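Local structure of L544 (Acanthamoeba polyphaga mimivirus, 4AMQ) at residues V73-D79 / V216-P220; P40-V44 / R85-L89. The protein is thought to act as a nucleotidyl transferase, binding manganese in a domain of that family, and is packaged in the virion. One frame throughout, in Å; residues are numbered along the deposited sequence.

Contact 1 (V73-D79 / V216-P220)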
loop_
_atom_site.group_PDB
_atom_site.type_symbol
_atom_site.label_atom_id
_atom_site.label_comp_id
_atom_site.label_asym_id
_atom_site.label_seq_id
_atom_site.Cartn_x
_atom_site.Cartn_y
_atom_site.Cartn_z
ATOM N N VAL A 73 16.165 0.977 15.631
ATOM C CA VAL A 73 16.007 0.599 17.034
ATOM C C VAL A 73 17.234 -0.048 17.679
ATOM O O VAL A 73 17.251 -0.267 18.890
ATOM C CB VAL A 73 14.769 -0.307 17.241
ATOM C CG1 VAL A 73 13.531 0.366 16.670
ATOM C CG2 VAL A 73 14.982 -1.669 16.598
ATOM N N HIS A 74 18.252 -0.355 16.882
ATOM C CA HIS A 74 19.509 -0.862 17.424
ATOM C C HIS A 74 20.334 0.310 17.954
ATOM O O HIS A 74 20.358 1.374 17.338
ATOM C CB HIS A 74 20.293 -1.617 16.348
ATOM C CG HIS A 74 21.453 -2.397 16.880
ATOM N ND1 HIS A 74 22.668 -1.827 17.166
ATOM C CD2 HIS A 74 21.577 -3.718 17.182
ATOM C CE1 HIS A 74 23.499 -2.753 17.623
ATOM N NE2 HIS A 74 22.853 -3.906 17.639
ATOM N N PRO A 75 21.029 0.117 19.086
ATOM C CA PRO A 75 21.150 -1.137 19.836
ATOM C C PRO A 75 20.049 -1.322 20.873
ATOM O O PRO A 75 19.973 -2.382 21.493
ATOM C CB PRO A 75 22.494 -0.973 20.543
ATOM C CG PRO A 75 22.561 0.492 20.823
ATOM C CD PRO A 75 21.887 1.174 19.655
ATOM N N GLU A 76 19.219 -0.301 21.062
ATOM C CA GLU A 76 18.116 -0.375 22.015
ATOM C C GLU A 76 17.389 -1.714 21.894
ATOM O O GLU A 76 17.087 -2.358 22.897
ATOM C CB GLU A 76 17.149 0.789 21.796
ATOM C CG GLU A 76 16.135 0.982 22.907
ATOM C CD GLU A 76 15.535 2.376 22.909
ATOM O OE1 GLU A 76 16.137 3.285 22.299
ATOM O OE2 GLU A 76 14.462 2.564 23.517
ATOM N N TYR A 77 17.126 -2.132 20.658
ATOM C CA TYR A 77 16.540 -3.444 20.396
ATOM C C TYR A 77 17.360 -4.216 19.368
ATOM O O TYR A 77 17.894 -3.633 18.423
ATOM C CB TYR A 77 15.088 -3.312 19.920
ATOM C CG TYR A 77 14.125 -2.903 21.010
ATOM C CD1 TYR A 77 13.692 -3.820 21.957
ATOM C CD2 TYR A 77 13.650 -1.602 21.091
ATOM C CE1 TYR A 77 12.813 -3.450 22.960
ATOM C CE2 TYR A 77 12.768 -1.222 22.089
ATOM C CZ TYR A 77 12.354 -2.150 23.019
ATOM O OH TYR A 77 11.480 -1.778 24.013
ATOM N N ASP A 78 17.455 -5.528 19.557
ATOM C CA ASP A 78 18.178 -6.386 18.624
ATOM C C ASP A 78 17.552 -7.775 18.514
ATOM O O ASP A 78 16.423 -7.996 18.954
ATOM C CB ASP A 78 19.661 -6.496 19.009
ATOM C CG ASP A 78 19.868 -6.965 20.444
ATOM O OD1 ASP A 78 18.900 -7.444 21.073
ATOM O OD2 ASP A 78 21.008 -6.850 20.947
ATOM N N ASP A 79 18.301 -8.702 17.924
ATOM C CA ASP A 79 17.848 -10.072 17.707
ATOM C C ASP A 79 17.202 -10.703 18.935
ATOM O O ASP A 79 16.205 -11.417 18.825
ATOM C CB ASP A 79 19.026 -10.954 17.287
ATOM C CG ASP A 79 19.608 -10.558 15.949
ATOM O OD1 ASP A 79 19.526 -9.365 15.585
ATOM O OD2 ASP A 79 20.153 -11.446 15.261
ATOM N N VAL A 216 11.162 -1.469 10.709
ATOM C CA VAL A 216 11.950 -1.573 11.927
ATOM C C VAL A 216 13.296 -2.244 11.658
ATOM O O VAL A 216 13.362 -3.443 11.395
ATOM C CB VAL A 216 11.189 -2.347 13.014
ATOM C CG1 VAL A 216 12.030 -2.457 14.273
ATOM C CG2 VAL A 216 9.856 -1.667 13.309
ATOM N N ARG A 217 14.365 -1.455 11.717
ATOM C CA ARG A 217 15.716 -1.977 11.544
ATOM C C ARG A 217 16.324 -2.301 12.902
ATOM O O ARG A 217 16.620 -1.401 13.687
ATOM C CB ARG A 217 16.602 -0.966 10.812
ATOM C CG ARG A 217 17.887 -1.566 10.255
ATOM C CD ARG A 217 18.958 -0.505 10.043
ATOM N NE ARG A 217 18.431 0.692 9.394
ATOM C CZ ARG A 217 18.372 0.870 8.077
ATOM N NH1 ARG A 217 18.807 -0.079 7.256
ATOM N NH2 ARG A 217 17.876 1.996 7.582
ATOM N N TYR A 218 16.512 -3.588 13.171
ATOM C CA TYR A 218 17.023 -4.028 14.465
ATOM C C TYR A 218 18.455 -4.567 14.387
ATOM O O TYR A 218 18.993 -5.055 15.381
ATOM C CB TYR A 218 16.086 -5.068 15.086
ATOM C CG TYR A 218 15.810 -6.250 14.189
ATOM C CD1 TYR A 218 14.840 -6.180 13.196
ATOM C CD2 TYR A 218 16.523 -7.435 14.327
ATOM C CE1 TYR A 218 14.586 -7.257 12.368
ATOM C CE2 TYR A 218 16.276 -8.517 13.502
ATOM C CZ TYR A 218 15.308 -8.422 12.524
ATOM O OH TYR A 218 15.053 -9.494 11.701
ATOM N N LYS A 219 19.061 -4.480 13.205
ATOM C CA LYS A 219 20.480 -4.791 13.028
ATOM C C LYS A 219 21.237 -3.558 12.545
ATOM O O LYS A 219 20.676 -2.720 11.840
ATOM C CB LYS A 219 20.685 -5.925 12.020
ATOM C CG LYS A 219 20.366 -7.318 12.531
ATOM C CD LYS A 219 21.190 -8.353 11.775
ATOM C CE LYS A 219 20.464 -9.683 11.647
ATOM N NZ LYS A 219 20.052 -10.245 12.956
ATOM N N PRO A 220 22.522 -3.449 12.914
ATOM C CA PRO A 220 23.349 -2.308 12.504
ATOM C C PRO A 220 23.408 -2.162 10.985
ATOM O O PRO A 220 23.513 -3.169 10.283
ATOM C CB PRO A 220 24.733 -2.668 13.052
ATOM C CG PRO A 220 24.462 -3.592 14.189
ATOM C CD PRO A 220 23.265 -4.392 13.769
#
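His74 lays one face of its imidazole under the ring of Pro220, whose CG sits 3.8 Å from the centroid of the His74 ring and 15° off its normal, a CH-pi contact. This is where two neighbouring parallel strands of the nucleotidyltransferase-type mixed sheet run out: strand 66-72 passes into the loop that leads to helix 82-93, and strand 209-217 ends beside it. The His74 ring reaches Pro220 because CG stands anti to the backbone N (chi1 -168°). Pro75, joined through a cis peptide, puts its CB against the opposite face, so the imidazole is held between two prolines. At its edge, near the ring plane, CD2 of His74 lies 3.4 Å from Tyr218 O.

One more rung of strand pairing precedes this: Val73 N donates to Arg217 O over 3.1 Å, nearly straight at 167°. Val73 CG2 touches Val216 CG1 at 3.8 Å and also packs against CA and CB of Tyr218. The Tyr218 hydroxyl is taken up by Val191 O, while Asp79 OD1 approaches the ring edge in plane, 3.8 Å from Tyr218 CD2. Further along the loop, Asp78 CA sends a CA-H...O contact to Tyr218 O.

Lys219 starts away from the loop, but bends at chi3 and chi4 and brings its ammonium to Asp79, the two side chains meeting at about a right angle. Lys192 supplies a second salt bridge to the same carboxylate, which should stabilise its negative charge. The Lys219 nitrogen straddles both carboxylate oxygens, with NZ 2.6 Å from Asp79 OD2 and 2.8 Å from OD1, the latter bond weak.

Contact 2 (P40-V44 / R85-L89); sequences PKILV and RIVDL
Arg85 reaches from its helix to the backbone of Leu43 and Val44. Its CB points toward that segment, and CG, anti to the backbone N (chi1 171°), comes within 3.7 Å of Val44 CG1, the valine and the arginine running antiparallel alongside one another. A bend at chi2 (58°) then carries the extended remainder along the chain that follows helix 28-42. NE gives its hydrogen to Val44 O at 3.2 Å, arriving in the carbonyl plane on a lone pair, although the oxygen itself is 22° out of the guanidinium plane. At the tip, NH2 of Arg85 makes weak bonds to Leu43 O, 3.2 Å away, and to Val44 O. The one guanidinium thus serves two successive carbonyls just past the helix end, most firmly through NE.

In the nucleotidyltransferase domain, helices 28-42 and 82-93 lie over the mixed sheet, with Leu43 and Val44 resting on strands 66-72 and 209-217. Val44 also faces helix 82-93: its CG2 is 4.0 Å from Ile86 CD1 and equally far from Leu89 CD1. Leu89 splits its methyls, CD1 going to that valine, whereas CD2 lies over one face of the Arg85 guanidinium, displaced toward its rim, and 3.4 Å from Lys41 O. Ile42 and Leu43 turn their CB atoms away from residues 85-89; Leu43 packs on Ile214 and Ile42 on Phe212 of strand 209-217, Ile42 also meeting Phe93 further along helix 82-93.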
loop_
_atom_site.group_PDB
_atom_site.type_symbol
_atom_site.label_atom_id
_atom_site.label_comp_id
_atom_site.label_asym_id
_atom_site.label_seq_id
_atom_site.Cartn_x
_atom_site.Cartn_y
_atom_site.Cartn_z
ATOM N N PRO A 40 3.840 7.451 19.271
ATOM C CA PRO A 40 4.405 6.921 20.517
ATOM C C PRO A 40 3.791 5.574 20.877
ATOM O O PRO A 40 4.342 4.827 21.682
ATOM C CB PRO A 40 4.007 7.974 21.556
ATOM C CG PRO A 40 3.811 9.225 20.769
ATOM C CD PRO A 40 3.224 8.774 19.467
ATOM N N LYS A 41 2.651 5.268 20.271
ATOM C CA LYS A 41 1.934 4.046 20.590
ATOM C C LYS A 41 2.312 2.886 19.665
ATOM O O LYS A 41 2.319 1.728 20.085
ATOM C CB LYS A 41 0.428 4.302 20.542
ATOM C CG LYS A 41 -0.409 3.227 21.200
ATOM C CD LYS A 41 -1.453 3.846 22.115
ATOM C CE LYS A 41 -2.270 4.898 21.387
ATOM N NZ LYS A 41 -3.307 5.493 22.278
ATOM N N ILE A 42 2.640 3.197 18.415
ATOM C CA ILE A 42 2.871 2.155 17.417
ATOM C C ILE A 42 4.341 1.922 17.082
ATOM O O ILE A 42 4.688 0.894 16.493
ATOM C CB ILE A 42 2.095 2.436 16.106
ATOM C CG1 ILE A 42 2.691 3.642 15.375
ATOM C CG2 ILE A 42 0.620 2.645 16.396
ATOM C CD1 ILE A 42 2.033 3.937 14.035
ATOM N N LEU A 43 5.202 2.870 17.439
ATOM C CA LEU A 43 6.632 2.725 17.170
ATOM C C LEU A 43 7.295 1.750 18.141
ATOM O O LEU A 43 6.899 1.648 19.301
ATOM C CB LEU A 43 7.339 4.082 17.224
ATOM C CG LEU A 43 7.051 5.077 16.098
ATOM C CD1 LEU A 43 7.677 6.426 16.403
ATOM C CD2 LEU A 43 7.542 4.545 14.761
ATOM N N VAL A 44 8.300 1.026 17.659
ATOM C CA VAL A 44 9.080 0.140 18.517
ATOM C C VAL A 44 9.929 0.959 19.491
ATOM O O VAL A 44 10.008 0.645 20.678
ATOM C CB VAL A 44 9.986 -0.791 17.692
ATOM C CG1 VAL A 44 10.926 -1.564 18.604
ATOM C CG2 VAL A 44 9.143 -1.741 16.855
ATOM N N ARG A 85 9.207 -7.368 22.249
ATOM C CA ARG A 85 8.712 -5.999 22.104
ATOM C C ARG A 85 7.555 -5.917 21.105
ATOM O O ARG A 85 6.668 -5.079 21.240
ATOM C CB ARG A 85 9.842 -5.051 21.693
ATOM C CG ARG A 85 9.387 -3.647 21.306
ATOM C CD ARG A 85 8.616 -2.949 22.427
ATOM N NE ARG A 85 8.245 -1.585 22.056
ATOM C CZ ARG A 85 7.320 -0.861 22.679
ATOM N NH1 ARG A 85 6.661 -1.370 23.710
ATOM N NH2 ARG A 85 7.051 0.373 22.268
ATOM N N ILE A 86 7.574 -6.789 20.101
ATOM C CA ILE A 86 6.491 -6.851 19.129
ATOM C C ILE A 86 5.262 -7.475 19.781
ATOM O O ILE A 86 4.132 -7.057 19.530
ATOM C CB ILE A 86 6.888 -7.652 17.872
ATOM C CG1 ILE A 86 8.128 -7.034 17.222
ATOM C CG2 ILE A 86 5.743 -7.691 16.876
ATOM C CD1 ILE A 86 7.999 -5.546 16.958
ATOM N N VAL A 87 5.497 -8.470 20.629
ATOM C CA VAL A 87 4.427 -9.086 21.398
ATOM C C VAL A 87 3.772 -8.049 22.303
ATOM O O VAL A 87 2.548 -7.991 22.407
ATOM C CB VAL A 87 4.942 -10.272 22.233
ATOM C CG1 VAL A 87 3.920 -10.675 23.288
ATOM C CG2 VAL A 87 5.272 -11.446 21.325
ATOM N N ASP A 88 4.592 -7.224 22.947
ATOM C CA ASP A 88 4.081 -6.161 23.805
ATOM C C ASP A 88 3.219 -5.185 23.008
ATOM O O ASP A 88 2.136 -4.803 23.445
ATOM C CB ASP A 88 5.229 -5.422 24.495
ATOM C CG ASP A 88 5.977 -6.299 25.484
ATOM O OD1 ASP A 88 5.690 -7.514 25.537
ATOM O OD2 ASP A 88 6.860 -5.778 26.201
ATOM N N LEU A 89 3.701 -4.785 21.838
ATOM C CA LEU A 89 2.931 -3.905 20.966
ATOM C C LEU A 89 1.582 -4.525 20.616
ATOM O O LEU A 89 0.540 -3.887 20.749
ATOM C CB LEU A 89 3.714 -3.583 19.690
ATOM C CG LEU A 89 4.786 -2.499 19.823
ATOM C CD1 LEU A 89 5.604 -2.386 18.546
ATOM C CD2 LEU A 89 4.146 -1.161 20.173
#

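How the contacts relate
Contact 2 is the more buried of the pair, with helix 82-93 and the end of helix 28-42 meeting over the sheet; contact 1 closes the ends of strands 66-72 and 209-217 and is only partly buried. Both have an apolar side, but their polar chemistry differs: contact 1 adds a strand-like backbone bond, a proline CH-pi contact over an imidazole and a salt bridge, contact 2 an arginine spent on main-chain carbonyls. They adjoin through valines: Val44 CG2 is 3.6 Å from Val216 CG2, and Val44 CG1 packs on Val73 CG1. Tyr77 spans the seam, its OH 3.5 Å from Arg85 CD and its ring beside Val44 O.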